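PDB 3QWU: DNA ligase from Aquifex aeolicus, which probably joins nucleic acid strands as an ATP-dependent ligase, with an adenosine-binding pocket and a calcium ion bound nearby. Local coordinates for residues 232-235 and 236-240; 279-282 and 283-287. All blocks are in the same frame, centred on the assembly; numbering follows the deposited sequence.

Contact 1 of 2, residues 232-235 and 236-240. With CA (calcium ion), chain D.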
loop_
_atom_site.group_PDB
_atom_site.type_symbol
_atom_site.label_atom_id
_atom_site.label_comp_id
_atom_site.label_asym_id
_atom_site.label_seq_id
_atom_site.Cartn_x
_atom_site.Cartn_y
_atom_site.Cartn_z
ATOM N N THR A 232 14.056 10.408 -10.880
ATOM C CA THR A 232 13.663 11.786 -10.601
ATOM C C THR A 232 12.345 11.810 -9.828
ATOM O O THR A 232 11.564 10.858 -9.861
ATOM C CB THR A 232 13.495 12.577 -11.883
ATOM O OG1 THR A 232 12.479 11.958 -12.713
ATOM C CG2 THR A 232 14.868 12.669 -12.649
ATOM N N SER A 233 12.098 12.905 -9.121
ATOM C CA SER A 233 10.888 13.005 -8.355
ATOM C C SER A 233 9.730 13.101 -9.307
ATOM O O SER A 233 8.693 12.486 -9.042
ATOM C CB SER A 233 10.921 14.184 -7.422
ATOM O OG SER A 233 11.287 15.285 -8.142
ATOM N N TYR A 234 9.931 13.813 -10.434
ATOM C CA TYR A 234 8.915 13.838 -11.491
ATOM C C TYR A 234 8.451 12.445 -11.919
ATOM O O TYR A 234 7.243 12.162 -11.996
ATOM C CB TYR A 234 9.404 14.595 -12.711
ATOM C CG TYR A 234 8.539 14.413 -13.955
ATOM C CD1 TYR A 234 8.677 13.256 -14.779
ATOM C CD2 TYR A 234 7.595 15.387 -14.325
ATOM C CE1 TYR A 234 7.909 13.100 -15.905
ATOM C CE2 TYR A 234 6.810 15.229 -15.462
ATOM C CZ TYR A 234 6.972 14.104 -16.234
ATOM O OH TYR A 234 6.215 13.948 -17.370
ATOM N N ALA A 235 9.387 11.554 -12.187
ATOM C CA ALA A 235 8.997 10.229 -12.638
ATOM C C ALA A 235 8.350 9.461 -11.525
ATOM O O ALA A 235 7.460 8.680 -11.761
ATOM C CB ALA A 235 10.194 9.473 -13.161
ATOM N N ASN A 236 8.839 9.604 -10.312
ATOM C CA ASN A 236 8.219 8.951 -9.184
ATOM C C ASN A 236 6.771 9.398 -9.006
ATOM O O ASN A 236 5.879 8.571 -8.916
ATOM C CB ASN A 236 9.021 9.212 -7.878
ATOM C CG ASN A 236 10.269 8.377 -7.794
ATOM O OD1 ASN A 236 10.224 7.160 -8.044
ATOM N ND2 ASN A 236 11.381 8.982 -7.386
ATOM N N LEU A 237 6.545 10.712 -9.040
ATOM C CA LEU A 237 5.199 11.235 -9.015
ATOM C C LEU A 237 4.285 10.636 -10.136
ATOM O O LEU A 237 3.200 10.149 -9.862
ATOM C CB LEU A 237 5.231 12.751 -9.094
ATOM C CG LEU A 237 5.729 13.418 -7.830
ATOM C CD1 LEU A 237 6.055 14.888 -8.117
ATOM C CD2 LEU A 237 4.722 13.243 -6.700
ATOM N N MET A 238 4.758 10.690 -11.375
ATOM C CA MET A 238 4.008 10.244 -12.534
ATOM C C MET A 238 3.684 8.737 -12.395
ATOM O O MET A 238 2.635 8.299 -12.811
ATOM C CB MET A 238 4.836 10.429 -13.811
ATOM C CG MET A 238 4.541 11.560 -14.715
ATOM S SD MET A 238 2.790 12.072 -15.004
ATOM C CE MET A 238 2.658 13.309 -13.666
ATOM N N ASP A 239 4.600 7.953 -11.851
ATOM C CA ASP A 239 4.271 6.547 -11.605
ATOM C C ASP A 239 3.085 6.432 -10.681
ATOM O O ASP A 239 2.203 5.624 -10.960
ATOM C CB ASP A 239 5.417 5.730 -11.043
ATOM C CG ASP A 239 6.485 5.462 -12.079
ATOM O OD1 ASP A 239 6.233 5.621 -13.291
ATOM O OD2 ASP A 239 7.584 5.093 -11.663
ATOM N N ILE A 240 3.029 7.247 -9.619
ATOM C CA ILE A 240 1.934 7.094 -8.689
ATOM C C ILE A 240 0.654 7.412 -9.439
ATOM O O ILE A 240 -0.274 6.626 -9.442
ATOM C CB ILE A 240 2.122 7.947 -7.429
ATOM C CG1 ILE A 240 3.374 7.507 -6.709
ATOM C CG2 ILE A 240 0.937 7.766 -6.534
ATOM C CD1 ILE A 240 3.679 8.267 -5.459
HETATM CA CA CA D . 7.546 6.656 -15.204
HETATM O O HOH W 1 8.909 5.709 -13.697
HETATM O O HOH W 2 7.458 4.317 -15.390
#
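A trans chi1 of 167° sets the Y234 ring against M238: the CB of Y234 points away from 236-240 and only the ring reaches that residue, whose own chain bends at chi2 and chi3 to lay its methylene against the phenol. The two side chains stand one helical turn apart. M238 CG lies 3.8 Å from Y234 CZ, and its distance to the ring centroid is 4.2 Å, 28° off the normal, which makes this a CH-pi contact over one face. Sulfur SD of M238, 5.4 Å from the Y234 centroid and oblique to it, adds a looser Met-aromatic contact.

The first turn of helix 233-242 begins at T232, its N-cap. T232 OG1 accepts from A235 N at 3.2 Å, and the same hydroxyl has carbonyl partners in R213 and E214. The regular i to i+4 ladder then begins: N236 N reaches T232 O at 3.0 Å, and the L237 N to S233 O bond is nearly straight (176°). The ladder continues to D239, whose N bonds A235 O.

D239 is the calcium ligand of this turn. Its OD1 binds the ion at 2.5 Å, and two waters also coordinate it, the nearer (water 1) at 2.2 Å from the metal; D82 and E143 complete the protein ligands. Since D239 N is held by A235 O at 3.0 Å, the helix fixes the backbone from which the carboxylate reaches out.

N236 OD1 accepts a hydrogen bond from R261 NH1 of helix 254-269. The segment follows strand 227-231 and packs against three helices: T232 on L205 and N209 of 195-210, S233 on L262 and F265 of 254-269, and L237 on L277 and E280 of 276-299.

Contact 2 of 2, residues 279-282 and 283-287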
loop_
_atom_site.group_PDB
_atom_site.type_symbol
_atom_site.label_atom_id
_atom_site.label_comp_id
_atom_site.label_asym_id
_atom_site.label_seq_id
_atom_site.Cartn_x
_atom_site.Cartn_y
_atom_site.Cartn_z
ATOM N N GLU A 279 1.740 19.301 -2.519
ATOM C CA GLU A 279 0.586 19.346 -3.391
ATOM C C GLU A 279 0.744 18.348 -4.522
ATOM O O GLU A 279 -0.192 17.641 -4.881
ATOM C CB GLU A 279 0.330 20.765 -3.951
ATOM C CG GLU A 279 -1.106 20.929 -4.534
ATOM C CD GLU A 279 -1.300 22.139 -5.453
ATOM O OE1 GLU A 279 -0.856 23.260 -5.089
ATOM O OE2 GLU A 279 -1.927 21.964 -6.533
ATOM N N GLU A 280 1.936 18.277 -5.083
ATOM C CA GLU A 280 2.159 17.353 -6.174
ATOM C C GLU A 280 1.942 15.904 -5.742
ATOM O O GLU A 280 1.241 15.145 -6.445
ATOM C CB GLU A 280 3.526 17.604 -6.812
ATOM C CG GLU A 280 3.550 18.875 -7.691
ATOM C CD GLU A 280 4.956 19.553 -7.800
ATOM O OE1 GLU A 280 5.957 18.811 -7.747
ATOM O OE2 GLU A 280 5.060 20.832 -7.949
ATOM N N LEU A 281 2.448 15.503 -4.573
ATOM C CA LEU A 281 2.182 14.120 -4.139
ATOM C C LEU A 281 0.637 13.835 -3.985
ATOM O O LEU A 281 0.162 12.800 -4.402
ATOM C CB LEU A 281 3.028 13.715 -2.904
ATOM C CG LEU A 281 2.674 12.306 -2.347
ATOM C CD1 LEU A 281 2.896 11.164 -3.357
ATOM C CD2 LEU A 281 3.392 12.017 -1.012
ATOM N N GLY A 282 -0.111 14.781 -3.415
ATOM C CA GLY A 282 -1.554 14.730 -3.287
ATOM C C GLY A 282 -2.256 14.595 -4.632
ATOM O O GLY A 282 -3.164 13.773 -4.817
ATOM N N ARG A 283 -1.831 15.410 -5.592
ATOM C CA ARG A 283 -2.374 15.338 -6.958
ATOM C C ARG A 283 -2.074 14.064 -7.622
ATOM O O ARG A 283 -2.864 13.559 -8.346
ATOM C CB ARG A 283 -1.833 16.483 -7.817
ATOM C CG ARG A 283 -2.531 17.773 -7.490
ATOM C CD ARG A 283 -2.100 18.886 -8.415
ATOM N NE ARG A 283 -2.936 20.057 -8.173
ATOM C CZ ARG A 283 -4.194 20.202 -8.596
ATOM N NH1 ARG A 283 -4.816 19.252 -9.329
ATOM N NH2 ARG A 283 -4.847 21.323 -8.273
ATOM N N ALA A 284 -0.899 13.534 -7.426
ATOM C CA ALA A 284 -0.605 12.284 -8.019
ATOM C C ALA A 284 -1.650 11.236 -7.577
ATOM O O ALA A 284 -2.189 10.563 -8.425
ATOM C CB ALA A 284 0.780 11.877 -7.681
ATOM N N PHE A 285 -1.954 11.098 -6.284
ATOM C CA PHE A 285 -2.944 10.113 -5.863
ATOM C C PHE A 285 -4.348 10.553 -6.207
ATOM O O PHE A 285 -5.152 9.790 -6.716
ATOM C CB PHE A 285 -2.926 9.897 -4.369
ATOM C CG PHE A 285 -1.758 9.089 -3.866
ATOM C CD1 PHE A 285 -1.700 7.714 -4.069
ATOM C CD2 PHE A 285 -0.769 9.672 -3.145
ATOM C CE1 PHE A 285 -0.664 6.973 -3.590
ATOM C CE2 PHE A 285 0.287 8.912 -2.703
ATOM C CZ PHE A 285 0.308 7.557 -2.910
ATOM N N ILE A 286 -4.677 11.785 -5.895
ATOM C CA ILE A 286 -6.043 12.199 -6.014
ATOM C C ILE A 286 -6.467 12.330 -7.480
ATOM O O ILE A 286 -7.545 11.863 -7.851
ATOM C CB ILE A 286 -6.293 13.520 -5.306
ATOM C CG1 ILE A 286 -6.097 13.355 -3.789
ATOM C CG2 ILE A 286 -7.696 14.002 -5.659
ATOM C CD1 ILE A 286 -6.258 14.664 -2.925
ATOM N N ASP A 287 -5.680 12.983 -8.324
ATOM C CA ASP A 287 -6.166 13.156 -9.703
ATOM C C ASP A 287 -6.188 11.895 -10.548
ATOM O O ASP A 287 -7.053 11.760 -11.402
ATOM C CB ASP A 287 -5.409 14.228 -10.427
ATOM C CG ASP A 287 -5.651 15.553 -9.853
ATOM O OD1 ASP A 287 -6.745 15.766 -9.252
ATOM O OD2 ASP A 287 -4.734 16.374 -9.964
#
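E279, R283 and D287 form a salt-bridge network along one flank of helix 276-299, spaced four residues apart. R283 NE donates to the anti lone pair of E279 OE2 at 2.7 Å and 171°, while NH1 meets the syn lone pair of D287 OD2 at 2.9 Å; both oxygens lie at the guanidinium edge, close to its plane, although the E279 carboxylate is itself turned 54° from that plane. Two carboxylates thus grip one cation and restrict its rotation. This flank is the looser one, with E279 exposed and R283 and D287 partly so, though Y278 of the second subunit makes a cation-pi contact with R283 and a hydrogen bond to D287 OD1. Replacing R283 with alanine is likely to leave E279 and D287 without their shared partner and the Y278 ring of the second subunit without its cation.

The buried side is packed more closely. L281 and F285 run side by side, L281 CD1 lying 3.5 Å from F285 CE2, and F285 also meets F285 of the second subunit. One residue farther along, I286 N reaches G282 O at 2.7 Å. I286 CG1, anti to its carbonyl carbon (chi1 -66°), sits 3.1 Å from that same G282 O.

Contacts 1 and 2 are turns of two different helices, 233-242 and 276-299, with centres 11 Å apart, and they pack directly on each other. I240 carries much of the interface: its CG2 lies 3.4 Å from F285 CE1 and its CD1 lies 3.7 Å from L281 CD1, while L237 CD2 comes within 3.7 Å of L281 CA. Contact 1 lies at the calcium site, probably part of the active site, with the D239 side chain about 10 Å from the bound adenosine. Contact 2 forms a second layer: the A284 side chain is about 11 Å from the calcium, and residues 279-287 meet the second subunit. Segment 232-240 therefore lies between the metal and the subunit-contacting helix.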